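PDB 1Z0J: FYVE-finger-containing Rab5 effector protein rabenosyn-5 from Homo sapiens, which probably acts as an effector of the small GTPase Rab5 and contains a helical Rab-binding domain. Local coordinates for residues 12-17 with 49-54. Numbering follows the deposited sequence.
Sequences ELLLQQ and HTLAKQ
Leu14 reaches from helix 11-30 to Leu51 on helix 34-54. The bond from CA to CB is directed toward 49-54, but CB itself touches none of it. CG stands anti to the backbone N (chi1 -173°), which turns the branch toward helix 34-54. CG comes only loosely near Leu51 CB. CD1 stays beyond contact distance of 49-54. CD2 does the touching. Leu14 CD2 lies 3.8 Å from Leu51 N and 4.0 Å from Leu51 CB. Thr50 CG2 meets Leu14 CD2 at 4.0 Å, while Thr50 OG1 is hydrogen-bonded to Glu46 O. The amide carbon CD of Gln54 comes to 4.1 Å from Leu14 CD2. Leu47 and Ile9 also pack on Leu14, which is buried. Beside this, Leu15 CD2 meets Leu51 CD2 at 3.7 Å, and the two side chains cross at about a right angle. The short helical axes run nearly antiparallel (157°), 10.6 Å apart. The contact lies at the open end of the helical hairpin, within the Rab-binding domain. Thr50 also packs on an apolar side chain of another protein's chain, probably the Rab partner. The touching groups are mainly methyls, so van der Waals and hydrophobic packing, not directional bonds, hold these helix ends together.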
ATOM      1  N   GLU B  12       7.565  -8.075  19.759  1.00 28.49           N
ATOM      2  CA  GLU B  12       8.885  -7.760  19.213  1.00 28.60           C
ATOM      3  C   GLU B  12       8.810  -7.143  17.807  1.00 27.39           C
ATOM      4  O   GLU B  12       9.617  -6.279  17.465  1.00 27.18           O
ATOM      5  CB  GLU B  12       9.779  -9.009  19.220  1.00 29.72           C
ATOM      6  CG  GLU B  12      11.208  -8.799  18.697  1.00 33.97           C
ATOM      7  CD  GLU B  12      12.018  -7.807  19.520  1.00 39.26           C
ATOM      8  OE1 GLU B  12      11.896  -7.800  20.765  1.00 48.77           O
ATOM      9  OE2 GLU B  12      12.789  -7.034  18.915  1.00 49.26           O
ATOM     10  N   LEU B  13       7.842  -7.591  17.008  1.00 27.51           N
ATOM     11  CA  LEU B  13       7.618  -7.031  15.673  1.00 23.01           C
ATOM     12  C   LEU B  13       7.101  -5.593  15.745  1.00 23.98           C
ATOM     13  O   LEU B  13       7.471  -4.749  14.930  1.00 21.19           O
ATOM     14  CB  LEU B  13       6.648  -7.901  14.871  1.00 25.13           C
ATOM     15  CG  LEU B  13       7.000  -9.376  14.651  1.00 27.94           C
ATOM     16  CD1 LEU B  13       5.906 -10.033  13.849  1.00 28.26           C
ATOM     17  CD2 LEU B  13       8.353  -9.556  13.964  1.00 32.19           C
ATOM     18  N   LEU B  14       6.253  -5.324  16.733  1.00 23.63           N
ATOM     19  CA  LEU B  14       5.744  -3.979  16.959  1.00 23.22           C
ATOM     20  C   LEU B  14       6.871  -3.045  17.401  1.00 19.88           C
ATOM     21  O   LEU B  14       6.995  -1.923  16.909  1.00 19.93           O
ATOM     22  CB  LEU B  14       4.610  -4.011  17.983  1.00 23.72           C
ATOM     23  CG  LEU B  14       3.826  -2.731  18.262  1.00 21.40           C
ATOM     24  CD1 LEU B  14       3.376  -2.040  16.981  1.00 25.91           C
ATOM     25  CD2 LEU B  14       2.631  -3.073  19.125  1.00 21.49           C
ATOM     26  N   LEU B  15       7.711  -3.525  18.315  1.00 19.39           N
ATOM     27  CA  LEU B  15       8.863  -2.750  18.766  1.00 20.37           C
ATOM     28  C   LEU B  15       9.839  -2.456  17.622  1.00 20.90           C
ATOM     29  O   LEU B  15      10.410  -1.368  17.543  1.00 20.26           O
ATOM     30  CB  LEU B  15       9.581  -3.461  19.924  1.00 24.61           C
ATOM     31  CG  LEU B  15       8.832  -3.624  21.252  1.00 26.13           C
ATOM     32  CD1 LEU B  15       9.538  -4.636  22.147  1.00 29.09           C
ATOM     33  CD2 LEU B  15       8.692  -2.291  21.970  1.00 30.74           C
ATOM     34  N   GLN B  16      10.022  -3.427  16.727  1.00 21.95           N
ATOM     35  CA  GLN B  16      10.907  -3.244  15.572  1.00 21.01           C
ATOM     36  C   GLN B  16      10.381  -2.199  14.577  1.00 19.97           C
ATOM     37  O   GLN B  16      11.156  -1.412  14.034  1.00 19.75           O
ATOM     38  CB  GLN B  16      11.173  -4.573  14.872  1.00 21.31           C
ATOM     39  N   GLN B  17       9.067  -2.188  14.353  1.00 18.72           N
ATOM     40  CA  GLN B  17       8.464  -1.202  13.445  1.00 16.76           C
ATOM     41  C   GLN B  17       8.518   0.216  14.023  1.00 17.62           C
ATOM     42  O   GLN B  17       8.711   1.186  13.287  1.00 16.52           O
ATOM     43  CB  GLN B  17       7.037  -1.605  13.052  1.00 16.48           C
ATOM     44  CG  GLN B  17       6.340  -0.642  12.059  1.00 16.10           C
ATOM     45  CD  GLN B  17       7.019  -0.527  10.688  1.00 15.45           C
ATOM     46  OE1 GLN B  17       7.956  -1.271  10.366  1.00 15.75           O
ATOM     47  NE2 GLN B  17       6.546   0.421   9.877  1.00 14.08           N
ATOM     48  N   HIS B  49       0.577   3.730  20.908  1.00 15.53           N
ATOM     49  CA  HIS B  49      -0.744   3.493  21.506  1.00 16.19           C
ATOM     50  C   HIS B  49      -1.110   2.012  21.466  1.00 17.88           C
ATOM     51  O   HIS B  49      -1.599   1.452  22.455  1.00 16.16           O
ATOM     52  CB  HIS B  49      -1.824   4.326  20.803  1.00 17.30           C
ATOM     53  CG  HIS B  49      -3.205   4.120  21.352  1.00 20.09           C
ATOM     54  ND1 HIS B  49      -4.063   3.154  20.870  1.00 27.36           N
ATOM     55  CD2 HIS B  49      -3.875   4.758  22.339  1.00 25.83           C
ATOM     56  CE1 HIS B  49      -5.201   3.205  21.539  1.00 22.30           C
ATOM     57  NE2 HIS B  49      -5.113   4.172  22.434  1.00 22.78           N
ATOM     58  N   THR B  50      -0.872   1.376  20.325  1.00 15.87           N
ATOM     59  CA  THR B  50      -1.118  -0.057  20.184  1.00 16.69           C
ATOM     60  C   THR B  50      -0.253  -0.874  21.149  1.00 14.08           C
ATOM     61  O   THR B  50      -0.732  -1.851  21.737  1.00 14.91           O
ATOM     62  CB  THR B  50      -0.898  -0.518  18.731  1.00 20.29           C
ATOM     63  OG1 THR B  50      -1.787   0.207  17.874  1.00 23.84           O
ATOM     64  CG2 THR B  50      -1.163  -2.010  18.582  1.00 21.70           C
ATOM     65  N   LEU B  51       1.011  -0.485  21.304  1.00 13.02           N
ATOM     66  CA  LEU B  51       1.910  -1.136  22.261  1.00 14.69           C
ATOM     67  C   LEU B  51       1.404  -1.013  23.700  1.00 15.29           C
ATOM     68  O   LEU B  51       1.367  -1.999  24.448  1.00 14.57           O
ATOM     69  CB  LEU B  51       3.337  -0.585  22.145  1.00 15.17           C
ATOM     70  CG  LEU B  51       4.368  -1.202  23.100  1.00 17.05           C
ATOM     71  CD1 LEU B  51       4.589  -2.697  22.845  1.00 21.97           C
ATOM     72  CD2 LEU B  51       5.687  -0.452  23.010  1.00 21.95           C
ATOM     73  N   ALA B  52       0.989   0.191  24.077  1.00 14.95           N
ATOM     74  CA  ALA B  52       0.448   0.423  25.413  1.00 13.93           C
ATOM     75  C   ALA B  52      -0.825  -0.396  25.653  1.00 16.02           C
ATOM     76  O   ALA B  52      -1.072  -0.886  26.770  1.00 16.33           O
ATOM     77  CB  ALA B  52       0.195   1.912  25.615  1.00 17.27           C
ATOM     78  N   LYS B  53      -1.627  -0.560  24.607  1.00 15.32           N
ATOM     79  CA  LYS B  53      -2.834  -1.378  24.675  1.00 15.02           C
ATOM     80  C   LYS B  53      -2.498  -2.857  24.871  1.00 16.34           C
ATOM     81  O   LYS B  53      -3.132  -3.548  25.672  1.00 16.14           O
ATOM     82  CB  LYS B  53      -3.669  -1.167  23.411  1.00 18.48           C
ATOM     83  CG  LYS B  53      -5.062  -1.783  23.447  1.00 19.73           C
ATOM     84  CD  LYS B  53      -5.878  -1.434  22.201  1.00 24.34           C
ATOM     85  CE  LYS B  53      -5.290  -2.059  20.941  1.00 28.98           C
ATOM     86  NZ  LYS B  53      -6.176  -1.843  19.764  1.00 34.35           N
ATOM     87  N   GLN B  54      -1.491  -3.341  24.154  1.00 14.32           N
ATOM     88  CA  GLN B  54      -1.097  -4.743  24.281  1.00 16.12           C
ATOM     89  C   GLN B  54      -0.543  -5.060  25.664  1.00 14.28           C
ATOM     90  O   GLN B  54      -0.631  -6.206  26.130  1.00 15.74           O
ATOM     91  CB  GLN B  54      -0.120  -5.122  23.175  1.00 16.69           C
ATOM     92  CG  GLN B  54      -0.816  -5.151  21.819  1.00 21.23           C
ATOM     93  CD  GLN B  54       0.002  -5.790  20.724  1.00 24.08           C
ATOM     94  OE1 GLN B  54       1.053  -6.384  20.973  1.00 27.17           O
ATOM     95  NE2 GLN B  54      -0.489  -5.683  19.495  1.00 23.37           N
TER